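Glutathione transferase (Lolium rigidum, PDB 6ZB6) probably conjugates glutathione to electrophilic xenobiotics, including herbicides, as a phi class glutathione transferase linked to multiple-herbicide resistance. Local coordinates at residues 50-55 against 64-69. Numbering follows the deposited sequence.
Sequences NPFGQI and LLFESR. With GTB (S-(p-nitrobenzyl)glutathione), chain G.
Pro51 lays its CD over one face of the Phe66 ring, 3.8 Å from the ring centroid in a CH-pi contact, and the Asn50 amide covers the rim of that same face, with OD1 3.6 Å from Phe66 CD2. Phe52 completes the cluster: Phe66 CE2 meets the edge of its ring, 3.8 Å from Phe52 CD2, the two planes inclined at 63°. With CG anti to the backbone nitrogen (chi1 -179°), Asn50 can fold OD1 back to accept from Phe52 N, an Asx turn that fixes the amide within the type I turn 50-53.

Beyond this cluster both segments grip S-(p-nitrobenzyl)glutathione. Backbone N and O of Ile55 pair with its cysteinyl O2 and N2, strand-like, as in other thioredoxin-fold glutathione sites, while Gln54 NE2 reaches the glycyl carboxylate at O32 (2.8 Å); Lys42 also hydrogen-bonds to the ligand. At the other end Glu67 OE1 takes the gamma-glutamyl amine N1 at 2.7 Å. Ser68 N and OG, at the start of helix 68-78, bind the two oxygens of the neighbouring carboxylate, OG lying 2.6 Å from O11; Arg17 also bonds to this hydroxyl. One water links N1 to Gln54 OE1. The amine, probably protonated, thus meets an acidic side chain, while the carboxylate is received by neutral donors at the start of the helix, whose N-terminus would probably favour its negative charge.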
loop_
_atom_site.group_PDB
_atom_site.type_symbol
_atom_site.label_atom_id
_atom_site.label_comp_id
_atom_site.label_asym_id
_atom_site.label_seq_id
_atom_site.Cartn_x
_atom_site.Cartn_y
_atom_site.Cartn_z
ATOM N N ASN A 50 16.919 5.875 -7.704
ATOM C CA ASN A 50 15.646 6.036 -8.402
ATOM C C ASN A 50 15.792 7.266 -9.272
ATOM O O ASN A 50 15.800 8.393 -8.738
ATOM C CB ASN A 50 14.457 6.186 -7.451
ATOM C CG ASN A 50 13.126 6.329 -8.197
ATOM O OD1 ASN A 50 13.090 6.707 -9.368
ATOM N ND2 ASN A 50 12.032 5.989 -7.526
ATOM N N PRO A 51 15.898 7.109 -10.596
ATOM C CA PRO A 51 16.237 8.259 -11.450
ATOM C C PRO A 51 15.116 9.264 -11.567
ATOM O O PRO A 51 15.351 10.378 -12.047
ATOM C CB PRO A 51 16.569 7.605 -12.808
ATOM C CG PRO A 51 15.764 6.319 -12.816
ATOM C CD PRO A 51 15.594 5.889 -11.368
ATOM N N PHE A 52 13.915 8.922 -11.108
ATOM C CA PHE A 52 12.801 9.854 -11.065
ATOM C C PHE A 52 12.711 10.588 -9.734
ATOM O O PHE A 52 11.817 11.418 -9.556
ATOM C CB PHE A 52 11.500 9.109 -11.376
ATOM C CG PHE A 52 11.498 8.479 -12.742
ATOM C CD1 PHE A 52 11.405 9.273 -13.885
ATOM C CD2 PHE A 52 11.643 7.111 -12.892
ATOM C CE1 PHE A 52 11.426 8.705 -15.155
ATOM C CE2 PHE A 52 11.666 6.531 -14.161
ATOM C CZ PHE A 52 11.554 7.335 -15.294
ATOM N N GLY A 53 13.636 10.330 -8.819
ATOM C CA GLY A 53 13.727 11.108 -7.605
ATOM C C GLY A 53 12.521 10.890 -6.716
ATOM O O GLY A 53 11.927 11.852 -6.231
ATOM N N GLN A 54 12.149 9.629 -6.505
ATOM C CA GLN A 54 11.036 9.253 -5.649
ATOM C C GLN A 54 11.480 8.149 -4.698
ATOM O O GLN A 54 12.529 7.520 -4.881
ATOM C CB GLN A 54 9.830 8.766 -6.468
ATOM C CG GLN A 54 9.218 9.787 -7.420
ATOM C CD GLN A 54 7.874 9.320 -7.963
ATOM O OE1 GLN A 54 7.759 8.222 -8.512
ATOM N NE2 GLN A 54 6.840 10.140 -7.775
ATOM N N ILE A 55 10.660 7.910 -3.678
ATOM C CA ILE A 55 10.869 6.780 -2.779
ATOM C C ILE A 55 9.673 5.852 -2.938
ATOM O O ILE A 55 8.568 6.316 -3.253
ATOM C CB ILE A 55 11.051 7.234 -1.320
ATOM C CG1 ILE A 55 9.869 8.096 -0.869
ATOM C CG2 ILE A 55 12.362 7.980 -1.147
ATOM C CD1 ILE A 55 9.706 8.133 0.618
ATOM N N LEU A 64 19.839 -2.663 -7.796
ATOM C CA LEU A 64 19.059 -1.496 -7.402
ATOM C C LEU A 64 17.710 -1.574 -8.089
ATOM O O LEU A 64 17.648 -1.835 -9.292
ATOM C CB LEU A 64 19.758 -0.187 -7.790
ATOM C CG LEU A 64 21.050 0.168 -7.049
ATOM C CD1 LEU A 64 21.742 1.356 -7.704
ATOM C CD2 LEU A 64 20.730 0.459 -5.582
ATOM N N LEU A 65 16.635 -1.371 -7.327
ATOM C CA LEU A 65 15.294 -1.374 -7.880
ATOM C C LEU A 65 14.557 -0.141 -7.386
ATOM O O LEU A 65 14.939 0.489 -6.396
ATOM C CB LEU A 65 14.500 -2.640 -7.485
ATOM C CG LEU A 65 15.080 -4.019 -7.831
ATOM C CD1 LEU A 65 14.244 -5.125 -7.190
ATOM C CD2 LEU A 65 15.182 -4.233 -9.358
ATOM N N PHE A 66 13.505 0.212 -8.108
ATOM C CA PHE A 66 12.553 1.201 -7.633
ATOM C C PHE A 66 11.191 0.777 -8.162
ATOM O O PHE A 66 11.065 -0.269 -8.810
ATOM C CB PHE A 66 12.969 2.618 -8.051
ATOM C CG PHE A 66 13.034 2.831 -9.546
ATOM C CD1 PHE A 66 14.178 2.506 -10.264
ATOM C CD2 PHE A 66 11.959 3.388 -10.224
ATOM C CE1 PHE A 66 14.236 2.712 -11.643
ATOM C CE2 PHE A 66 12.009 3.587 -11.582
ATOM C CZ PHE A 66 13.152 3.260 -12.301
ATOM N N GLU A 67 10.174 1.589 -7.864
ATOM C CA GLU A 67 8.759 1.269 -8.062
ATOM C C GLU A 67 8.319 0.204 -7.065
ATOM O O GLU A 67 8.756 -0.945 -7.118
ATOM C CB GLU A 67 8.445 0.844 -9.507
ATOM C CG GLU A 67 8.220 2.025 -10.453
ATOM C CD GLU A 67 6.954 2.842 -10.136
ATOM O OE1 GLU A 67 6.037 2.339 -9.432
ATOM O OE2 GLU A 67 6.890 3.998 -10.606
ATOM N N SER A 68 7.443 0.598 -6.138
ATOM C CA SER A 68 7.151 -0.230 -4.979
ATOM C C SER A 68 6.599 -1.605 -5.355
ATOM O O SER A 68 6.947 -2.604 -4.721
ATOM C CB SER A 68 6.181 0.530 -4.055
ATOM O OG SER A 68 4.974 0.826 -4.736
ATOM N N ARG A 69 5.723 -1.688 -6.359
ATOM C CA ARG A 69 5.168 -3.003 -6.682
ATOM C C ARG A 69 6.204 -3.921 -7.305
ATOM O O ARG A 69 6.154 -5.140 -7.079
ATOM C CB ARG A 69 3.963 -2.875 -7.613
ATOM C CG ARG A 69 2.743 -2.237 -6.925
ATOM C CD ARG A 69 1.629 -2.013 -7.935
ATOM N NE ARG A 69 0.496 -1.277 -7.351
ATOM C CZ ARG A 69 0.451 0.040 -7.179
ATOM N NH1 ARG A 69 1.482 0.789 -7.515
ATOM N NH2 ARG A 69 -0.636 0.611 -6.647
HETATM N N1 GTB G . 4.798 4.502 -8.495
HETATM C CA1 GTB G . 5.766 4.841 -7.463
HETATM C C1 GTB G . 5.922 3.650 -6.505
HETATM O O11 GTB G . 4.924 2.940 -6.200
HETATM O O12 GTB G . 7.047 3.363 -6.012
HETATM C CB1 GTB G . 5.247 6.081 -6.727
HETATM C CG1 GTB G . 6.238 6.435 -5.620
HETATM C CD1 GTB G . 5.917 7.782 -4.996
HETATM O OE1 GTB G . 4.989 8.436 -5.361
HETATM N N2 GTB G . 6.769 8.253 -3.932
HETATM C CA2 GTB G . 6.454 9.541 -3.348
HETATM C C2 GTB G . 7.603 10.492 -3.647
HETATM O O2 GTB G . 8.741 10.152 -3.547
HETATM C CB2 GTB G . 6.264 9.381 -1.838
HETATM S SG2 GTB G . 4.781 8.349 -1.543
HETATM N N3 GTB G . 7.299 11.832 -4.084
HETATM C CA3 GTB G . 8.394 12.740 -4.361
HETATM C C3 GTB G . 8.310 13.252 -5.795
HETATM O O31 GTB G . 8.907 14.319 -6.110
HETATM O O32 GTB G . 7.652 12.617 -6.665
HETATM C "C'" GTB G . 3.318 9.276 -2.091
HETATM C "C1'" GTB G . 3.235 10.567 -1.282
HETATM C "C2'" GTB G . 3.371 11.790 -1.920
HETATM C "C3'" GTB G . 3.297 12.969 -1.193
HETATM C "C4'" GTB G . 3.082 12.926 0.177
HETATM N N41 GTB G . 3.007 14.165 0.948
HETATM O O41 GTB G . 3.026 15.417 0.308
HETATM O O42 GTB G . 2.936 14.110 2.118
HETATM C "C5'" GTB G . 2.948 11.699 0.815
HETATM C "C6'" GTB G . 3.023 10.519 0.089
HETATM O O HOH W 1 5.411 6.907 -10.006
#